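Local coordinates for uncharacterized protein YjgB (Bacillus subtilis, PDB 4YGT) that is of unknown function but is a putative secreted lipoprotein and the first structurally characterised member of the DUF4309 family, at residues N25-G30 and V155-K160; E110-Q115 and L142-G147; R121-P126 and E130-Y135. All blocks are in the same frame, centred on the assembly; numbering follows the deposited sequence.

Interactions 1 and 2 are small, buried and wholly apolar, and both rest on the same antiparallel sheet. Interaction 1 lays the last turn of helix 14-27 and the turn after it on strand 152-159; interaction 2 lays helix 109-116 on the neighbouring strand 140-146, and Ala27 of the first touches Leu142 of the second. Interaction 3 is of another kind, a strand pair of a beta hairpin at the sheet's margin, larger in area, held by backbone hydrogen bonds and partly exposed. It meets interaction 2 through strands 131-137 and 140-146, where Asp132 OD2 bonds His143 ND1, but does not touch interaction 1.

Interaction 1 (N25-G30 and V155-K160); sequences NTAYKG and VNLKAK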
# COMPACT_ATOMS: atom_id res chain seq x y z
N ASN A 25 11.67 1.57 -2.25
CA ASN A 25 12.53 2.68 -1.83
C ASN A 25 11.96 3.42 -0.63
O ASN A 25 12.61 3.43 0.41
CB ASN A 25 12.74 3.66 -3.01
CG ASN A 25 13.57 4.91 -2.75
OD1 ASN A 25 14.78 4.86 -2.53
ND2 ASN A 25 12.96 6.08 -2.90
N THR A 26 10.74 3.99 -0.74
CA THR A 26 10.15 4.81 0.31
C THR A 26 9.75 3.99 1.54
O THR A 26 9.82 4.51 2.66
CB THR A 26 9.00 5.72 -0.18
OG1 THR A 26 7.80 4.97 -0.36
CG2 THR A 26 9.34 6.45 -1.45
N ALA A 27 9.42 2.72 1.34
CA ALA A 27 9.09 1.76 2.41
C ALA A 27 10.15 1.72 3.53
O ALA A 27 9.78 1.52 4.68
CB ALA A 27 8.92 0.38 1.83
N TYR A 28 11.43 2.00 3.22
CA TYR A 28 12.52 2.06 4.22
C TYR A 28 12.40 3.27 5.19
O TYR A 28 12.94 3.21 6.30
CB TYR A 28 13.87 2.11 3.53
CG TYR A 28 14.37 0.77 3.06
CD1 TYR A 28 14.06 0.30 1.79
CD2 TYR A 28 15.23 0.01 3.84
CE1 TYR A 28 14.54 -0.92 1.33
CE2 TYR A 28 15.71 -1.23 3.41
CZ TYR A 28 15.36 -1.69 2.15
OH TYR A 28 15.85 -2.88 1.69
N LYS A 29 11.67 4.33 4.78
CA LYS A 29 11.32 5.54 5.54
C LYS A 29 10.02 5.36 6.34
O LYS A 29 9.62 6.27 7.07
CB LYS A 29 11.00 6.73 4.59
CG LYS A 29 12.05 7.38 3.74
CD LYS A 29 11.27 8.49 2.98
CE LYS A 29 12.08 9.42 2.12
NZ LYS A 29 11.22 10.43 1.45
N GLY A 30 9.29 4.28 6.07
CA GLY A 30 7.98 4.02 6.69
C GLY A 30 6.90 4.93 6.11
O GLY A 30 5.99 5.38 6.81
N VAL A 155 -1.14 -2.88 -1.87
CA VAL A 155 0.21 -2.98 -1.31
C VAL A 155 0.14 -2.36 0.07
O VAL A 155 -0.29 -1.22 0.19
CB VAL A 155 1.25 -2.31 -2.22
CG1 VAL A 155 2.66 -2.52 -1.68
CG2 VAL A 155 1.16 -2.83 -3.65
N ASN A 156 0.49 -3.12 1.11
CA ASN A 156 0.48 -2.66 2.50
C ASN A 156 1.85 -2.32 3.04
O ASN A 156 2.81 -3.02 2.76
CB ASN A 156 -0.15 -3.71 3.42
CG ASN A 156 -1.54 -4.13 3.04
OD1 ASN A 156 -2.23 -3.44 2.29
ND2 ASN A 156 -1.97 -5.28 3.55
N LEU A 157 1.93 -1.25 3.85
CA LEU A 157 3.16 -0.88 4.53
C LEU A 157 2.91 -0.82 6.02
O LEU A 157 1.99 -0.13 6.46
CB LEU A 157 3.72 0.45 4.03
CG LEU A 157 5.08 0.88 4.61
CD1 LEU A 157 6.19 -0.05 4.19
CD2 LEU A 157 5.40 2.27 4.20
N LYS A 158 3.73 -1.54 6.81
CA LYS A 158 3.63 -1.52 8.27
C LYS A 158 4.99 -1.74 8.90
O LYS A 158 5.92 -2.13 8.20
CB LYS A 158 2.58 -2.53 8.80
CG LYS A 158 2.84 -4.00 8.53
CD LYS A 158 1.90 -4.83 9.41
CE LYS A 158 1.76 -6.26 8.95
NZ LYS A 158 0.48 -6.87 9.44
N ALA A 159 5.12 -1.49 10.21
CA ALA A 159 6.37 -1.75 10.92
C ALA A 159 6.56 -3.24 11.12
O ALA A 159 5.58 -3.97 11.31
CB ALA A 159 6.38 -1.05 12.27
N LYS A 160 7.83 -3.70 11.03
CA LYS A 160 8.20 -5.10 11.30
C LYS A 160 7.85 -5.47 12.76
O LYS A 160 8.19 -4.69 13.68
CB LYS A 160 9.71 -5.34 11.05
CG LYS A 160 10.08 -5.70 9.60
CD LYS A 160 11.16 -6.77 9.52
CE LYS A 160 12.56 -6.28 9.91
NZ LYS A 160 13.55 -7.38 10.14
OXT LYS A 160 7.21 -6.53 12.97
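Ala27 and Gly30 are the two points at which residues 25-30 rest on strand 152-159, and both meet the forked end of one side chain, Leu157. Coming along the helix, Thr26 OG1 bonds Glu31 O, linking the last turn to the chain that follows. Ala27 comes next and brings its methyl beside one branch of the fork, CB lying 3.6 Å from Leu157 CD1. The backbones run close here, Ala27 CA and Leu157 CA 6.8 Å apart, with the leucine fork between them. Tyr28 and Lys29 then carry the chain round on the far side, their side chains directed away from the strand. Lys29 N bonds Thr26 O at 2.8 Å, and Gly30 N reaches Ala27 O at 3.1 Å, closing a type I turn. Gly30 has a positive phi of 74°, which favours glycine, and completes a Schellman motif. With no side chain to interpose, its main chain comes down on the second branch, Leu157 CD2 standing 3.6 Å from Gly30 C. Leu157 reaches both because its CG is anti to the backbone N (chi1 -175°), sending the fork across to the helix, one methyl under Ala27 and the other under the turn. Met32 and Ile41 from loops also touch Leu157, while its backbone pairs with Ile91. Ala27 meanwhile packs on Leu142, so the end of helix 14-27 bridges strand 152-159 and its neighbour 140-146 on one side of the sheet.

Interaction 2 (E110-Q115 and L142-G147); sequences EVLQKQ and LHFVIG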
# COMPACT_ATOMS: atom_id res chain seq x y z
N GLU A 110 6.06 -11.83 -10.86
CA GLU A 110 7.26 -11.93 -11.68
C GLU A 110 7.95 -10.56 -11.81
O GLU A 110 9.18 -10.52 -11.78
CB GLU A 110 6.96 -12.56 -13.07
CG GLU A 110 6.19 -11.69 -14.05
CD GLU A 110 5.15 -12.40 -14.89
OE1 GLU A 110 5.55 -13.22 -15.75
OE2 GLU A 110 3.95 -12.10 -14.72
N VAL A 111 7.18 -9.45 -11.92
CA VAL A 111 7.81 -8.12 -12.00
C VAL A 111 8.45 -7.83 -10.64
O VAL A 111 9.48 -7.16 -10.60
CB VAL A 111 6.91 -6.95 -12.50
CG1 VAL A 111 6.29 -7.24 -13.86
CG2 VAL A 111 5.86 -6.56 -11.48
N LEU A 112 7.90 -8.42 -9.55
CA LEU A 112 8.43 -8.31 -8.19
C LEU A 112 9.77 -9.00 -8.10
O LEU A 112 10.66 -8.53 -7.40
CB LEU A 112 7.45 -8.90 -7.16
CG LEU A 112 6.17 -8.11 -6.85
CD1 LEU A 112 5.32 -8.83 -5.84
CD2 LEU A 112 6.49 -6.71 -6.33
N GLN A 113 9.94 -10.10 -8.87
CA GLN A 113 11.18 -10.85 -8.96
C GLN A 113 12.19 -10.04 -9.81
O GLN A 113 13.30 -9.79 -9.34
CB GLN A 113 10.91 -12.26 -9.53
CG GLN A 113 12.14 -13.17 -9.69
CD GLN A 113 12.71 -13.70 -8.39
OE1 GLN A 113 11.98 -14.17 -7.50
NE2 GLN A 113 14.03 -13.69 -8.28
N LYS A 114 11.79 -9.58 -11.03
CA LYS A 114 12.64 -8.80 -11.95
C LYS A 114 13.09 -7.46 -11.34
O LYS A 114 14.14 -6.93 -11.73
CB LYS A 114 11.92 -8.53 -13.29
CG LYS A 114 12.85 -8.19 -14.46
CD LYS A 114 12.10 -7.92 -15.77
CE LYS A 114 13.01 -7.63 -16.94
NZ LYS A 114 13.66 -8.86 -17.47
N GLN A 115 12.31 -6.91 -10.41
CA GLN A 115 12.66 -5.62 -9.85
C GLN A 115 13.28 -5.72 -8.45
O GLN A 115 14.30 -5.07 -8.22
CB GLN A 115 11.44 -4.68 -9.83
CG GLN A 115 10.86 -4.36 -11.22
CD GLN A 115 11.85 -3.81 -12.22
OE1 GLN A 115 12.62 -2.87 -11.94
NE2 GLN A 115 11.82 -4.35 -13.42
N LEU A 142 6.83 -4.37 3.22
CA LEU A 142 5.91 -4.11 2.11
C LEU A 142 5.22 -5.39 1.78
O LEU A 142 5.89 -6.37 1.42
CB LEU A 142 6.66 -3.64 0.88
CG LEU A 142 6.80 -2.20 0.60
CD1 LEU A 142 7.43 -2.05 -0.75
CD2 LEU A 142 5.46 -1.48 0.62
N HIS A 143 3.90 -5.39 1.91
CA HIS A 143 3.07 -6.55 1.66
C HIS A 143 2.36 -6.38 0.33
O HIS A 143 1.40 -5.61 0.26
CB HIS A 143 2.06 -6.70 2.80
CG HIS A 143 2.66 -7.01 4.13
ND1 HIS A 143 2.50 -8.26 4.72
CD2 HIS A 143 3.35 -6.22 4.98
CE1 HIS A 143 3.11 -8.18 5.89
NE2 HIS A 143 3.64 -6.98 6.09
N PHE A 144 2.86 -7.04 -0.73
CA PHE A 144 2.19 -6.99 -2.04
C PHE A 144 1.11 -8.07 -2.06
O PHE A 144 1.44 -9.26 -2.14
CB PHE A 144 3.17 -7.16 -3.20
CG PHE A 144 4.18 -6.06 -3.33
CD1 PHE A 144 5.41 -6.15 -2.68
CD2 PHE A 144 3.93 -4.96 -4.14
CE1 PHE A 144 6.37 -5.15 -2.85
CE2 PHE A 144 4.89 -3.95 -4.29
CZ PHE A 144 6.11 -4.06 -3.65
N VAL A 145 -0.17 -7.67 -1.93
CA VAL A 145 -1.29 -8.62 -1.87
C VAL A 145 -1.83 -8.88 -3.29
O VAL A 145 -2.55 -8.05 -3.85
CB VAL A 145 -2.37 -8.16 -0.86
CG1 VAL A 145 -3.51 -9.15 -0.77
CG2 VAL A 145 -1.77 -7.92 0.52
N ILE A 146 -1.49 -10.04 -3.86
CA ILE A 146 -1.86 -10.48 -5.22
C ILE A 146 -3.15 -11.32 -5.17
O ILE A 146 -3.30 -12.21 -4.32
CB ILE A 146 -0.66 -11.25 -5.86
CG1 ILE A 146 0.68 -10.46 -5.72
CG2 ILE A 146 -0.92 -11.69 -7.31
CD1 ILE A 146 1.00 -9.35 -6.77
N GLY A 147 -4.06 -11.02 -6.09
CA GLY A 147 -5.35 -11.69 -6.19
C GLY A 147 -5.32 -13.05 -6.86
O GLY A 147 -4.24 -13.65 -6.98
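Leu112 sets one methyl squarely over the ring of Phe144, a CH-pi contact in which CD2 stands 3.5 Å from the ring centroid and only 1° off the ring normal. Centred like this, Leu112 CD2 is equally far, 3.8 Å, from all six ring carbons of Phe144, and favours no edge. The other branch leans toward the root of the same side chain: Leu112 CD1 is 3.8 Å from Phe144 CB, so the fork straddles the aromatic group from its centre back to its stem. CD1 also faces the next residue on this side of the strand, though more loosely, at 4.4 Å from Ile146 CD1. Phe144 holds its ring crosswise to the CB-CG stem (chi2 90°), and with CG anti to the carbonyl carbon (chi1 -65°) one flat side is turned to the helix. Only carbon meets carbon here. Leu112 is further enclosed by Val20 of helix 14-27 and by Tyr133 and Tyr135 of the adjoining strand, while Val155 packs against Phe144. Strand alternation explains the choice of residues: Leu142, Phe144 and Ile146 point to the helical side, and His143 turns to the other, where its ND1 bonds Asp132 OD2. Helix 109-116 thus packs, like helix 14-27, on one face of the sheet, a helix-on-sheet layer of an alpha+beta fold whose sheet is antiparallel.

Interaction 3 (R121-P126 and E130-Y135); sequences RVLTVP and EIDYVY
Arg121 and Val134 form one of two antiparallel hydrogen-bonded pairs in this hairpin, and Leu123 with Asp132 forms the other. Here the strands are tightly joined: Val134 N reaches Arg121 O at 2.8 Å and Leu123 N reaches Asp132 O at 3.0 Å, both nearly straight at 170°. Side chains on the two faces add to the grip. On one, Leu123 CD1 packs 3.8 Å from Val134 CG2, and Arg121, its chain bent at chi3, brings NH1 obliquely to Val134 CG1. On the other, Val122, in a non-hydrogen-bonded pair with Tyr133, spreads its methyls between that ring and Ile131: its CG1 is pressed to 3.5 Å from Ile131 CG1, closer than usual for two carbons. Ile131, with CG1 anti to the backbone N (chi1 -151°), turns its end toward strand 121-124, bringing CD1 to 3.4 Å from Leu123 O. Cutting this residue back to an alanine would probably leave Val122 CG1 without the carbon it presses on across the hairpin and open a gap beside the Leu123 carbonyl. Toward Val125 and Glu130 the backbones part and a water steps in, accepting from Val125 N at 2.8 Å and donating to Glu130 O at 2.7 Å; Val125 still closes this end, its CG2 3.4 Å from Glu130 O. Val122, Leu123 and Thr124 lie exposed. The chemistry implies an edge strand held mainly by its backbone under partial apolar cover, with Arg121 salt-bridged to Asp136, Glu130 bonded to Thr128 and the buried Asp132 to His143.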
# COMPACT_ATOMS: atom_id res chain seq x y z
N ARG A 121 9.08 -13.46 2.25
CA ARG A 121 8.00 -14.33 2.74
C ARG A 121 6.83 -14.39 1.81
O ARG A 121 6.49 -13.38 1.19
CB ARG A 121 7.41 -13.70 4.02
CG ARG A 121 7.98 -14.11 5.34
CD ARG A 121 7.36 -13.21 6.40
NE ARG A 121 8.36 -12.67 7.32
CZ ARG A 121 9.02 -11.54 7.12
NH1 ARG A 121 8.79 -10.81 6.04
NH2 ARG A 121 9.92 -11.12 8.01
N VAL A 122 6.11 -15.51 1.84
CA VAL A 122 4.84 -15.64 1.15
C VAL A 122 3.86 -16.05 2.25
O VAL A 122 4.09 -17.05 2.93
CB VAL A 122 4.85 -16.54 -0.10
CG1 VAL A 122 3.46 -16.63 -0.71
CG2 VAL A 122 5.83 -16.01 -1.14
N LEU A 123 2.85 -15.20 2.52
CA LEU A 123 1.88 -15.40 3.61
C LEU A 123 0.44 -15.48 3.12
O LEU A 123 0.07 -14.92 2.08
CB LEU A 123 1.96 -14.24 4.64
CG LEU A 123 3.24 -13.97 5.44
CD1 LEU A 123 3.12 -12.64 6.18
CD2 LEU A 123 3.51 -15.08 6.46
N THR A 124 -0.40 -16.10 3.95
CA THR A 124 -1.82 -16.28 3.71
C THR A 124 -2.53 -14.98 4.16
O THR A 124 -1.97 -14.22 4.97
CB THR A 124 -2.29 -17.60 4.41
OG1 THR A 124 -3.55 -18.03 3.90
CG2 THR A 124 -2.31 -17.52 5.95
N VAL A 125 -3.72 -14.69 3.58
CA VAL A 125 -4.49 -13.50 3.95
C VAL A 125 -5.79 -14.00 4.65
O VAL A 125 -6.55 -14.77 4.05
CB VAL A 125 -4.79 -12.52 2.76
CG1 VAL A 125 -5.54 -11.28 3.23
CG2 VAL A 125 -3.51 -12.12 2.01
N PRO A 126 -6.04 -13.59 5.93
CA PRO A 126 -7.26 -14.05 6.61
C PRO A 126 -8.54 -13.49 5.98
O PRO A 126 -8.59 -12.31 5.61
CB PRO A 126 -7.10 -13.54 8.05
CG PRO A 126 -6.14 -12.39 7.94
CD PRO A 126 -5.22 -12.71 6.80
N GLU A 130 -6.47 -14.22 -1.33
CA GLU A 130 -5.26 -13.51 -1.79
C GLU A 130 -3.95 -14.09 -1.23
O GLU A 130 -3.93 -14.73 -0.17
CB GLU A 130 -5.33 -12.04 -1.42
CG GLU A 130 -6.33 -11.21 -2.23
CD GLU A 130 -6.76 -9.96 -1.48
OE1 GLU A 130 -7.03 -10.08 -0.26
OE2 GLU A 130 -6.79 -8.87 -2.08
N ILE A 131 -2.84 -13.84 -1.95
CA ILE A 131 -1.53 -14.25 -1.47
C ILE A 131 -0.64 -12.99 -1.36
O ILE A 131 -0.63 -12.11 -2.23
CB ILE A 131 -0.89 -15.45 -2.24
CG1 ILE A 131 0.04 -16.25 -1.31
CG2 ILE A 131 -0.22 -15.07 -3.56
CD1 ILE A 131 -0.72 -17.24 -0.31
N ASP A 132 0.01 -12.89 -0.24
CA ASP A 132 0.83 -11.75 0.13
C ASP A 132 2.33 -12.05 -0.03
O ASP A 132 2.89 -12.87 0.70
CB ASP A 132 0.48 -11.42 1.59
CG ASP A 132 1.21 -10.31 2.28
OD1 ASP A 132 1.94 -9.56 1.60
OD2 ASP A 132 1.06 -10.20 3.52
N TYR A 133 2.99 -11.35 -0.99
CA TYR A 133 4.44 -11.40 -1.21
C TYR A 133 5.09 -10.31 -0.34
O TYR A 133 4.90 -9.12 -0.60
CB TYR A 133 4.75 -11.18 -2.69
CG TYR A 133 4.33 -12.33 -3.58
CD1 TYR A 133 3.03 -12.42 -4.07
CD2 TYR A 133 5.23 -13.33 -3.95
CE1 TYR A 133 2.64 -13.45 -4.91
CE2 TYR A 133 4.85 -14.38 -4.77
CZ TYR A 133 3.54 -14.44 -5.25
OH TYR A 133 3.14 -15.46 -6.08
N VAL A 134 5.80 -10.70 0.74
CA VAL A 134 6.38 -9.74 1.68
C VAL A 134 7.86 -9.48 1.39
O VAL A 134 8.65 -10.42 1.31
CB VAL A 134 6.19 -10.17 3.16
CG1 VAL A 134 6.63 -9.08 4.12
CG2 VAL A 134 4.76 -10.59 3.44
N TYR A 135 8.22 -8.19 1.30
CA TYR A 135 9.59 -7.68 1.13
C TYR A 135 9.99 -6.88 2.37
O TYR A 135 9.31 -5.94 2.71
CB TYR A 135 9.70 -6.81 -0.14
CG TYR A 135 9.78 -7.64 -1.41
CD1 TYR A 135 11.00 -8.10 -1.89
CD2 TYR A 135 8.62 -8.00 -2.10
CE1 TYR A 135 11.07 -8.89 -3.04
CE2 TYR A 135 8.69 -8.77 -3.26
CZ TYR A 135 9.92 -9.22 -3.73
OH TYR A 135 9.98 -9.99 -4.87
O HOH W 1 -5.48 -15.82 1.74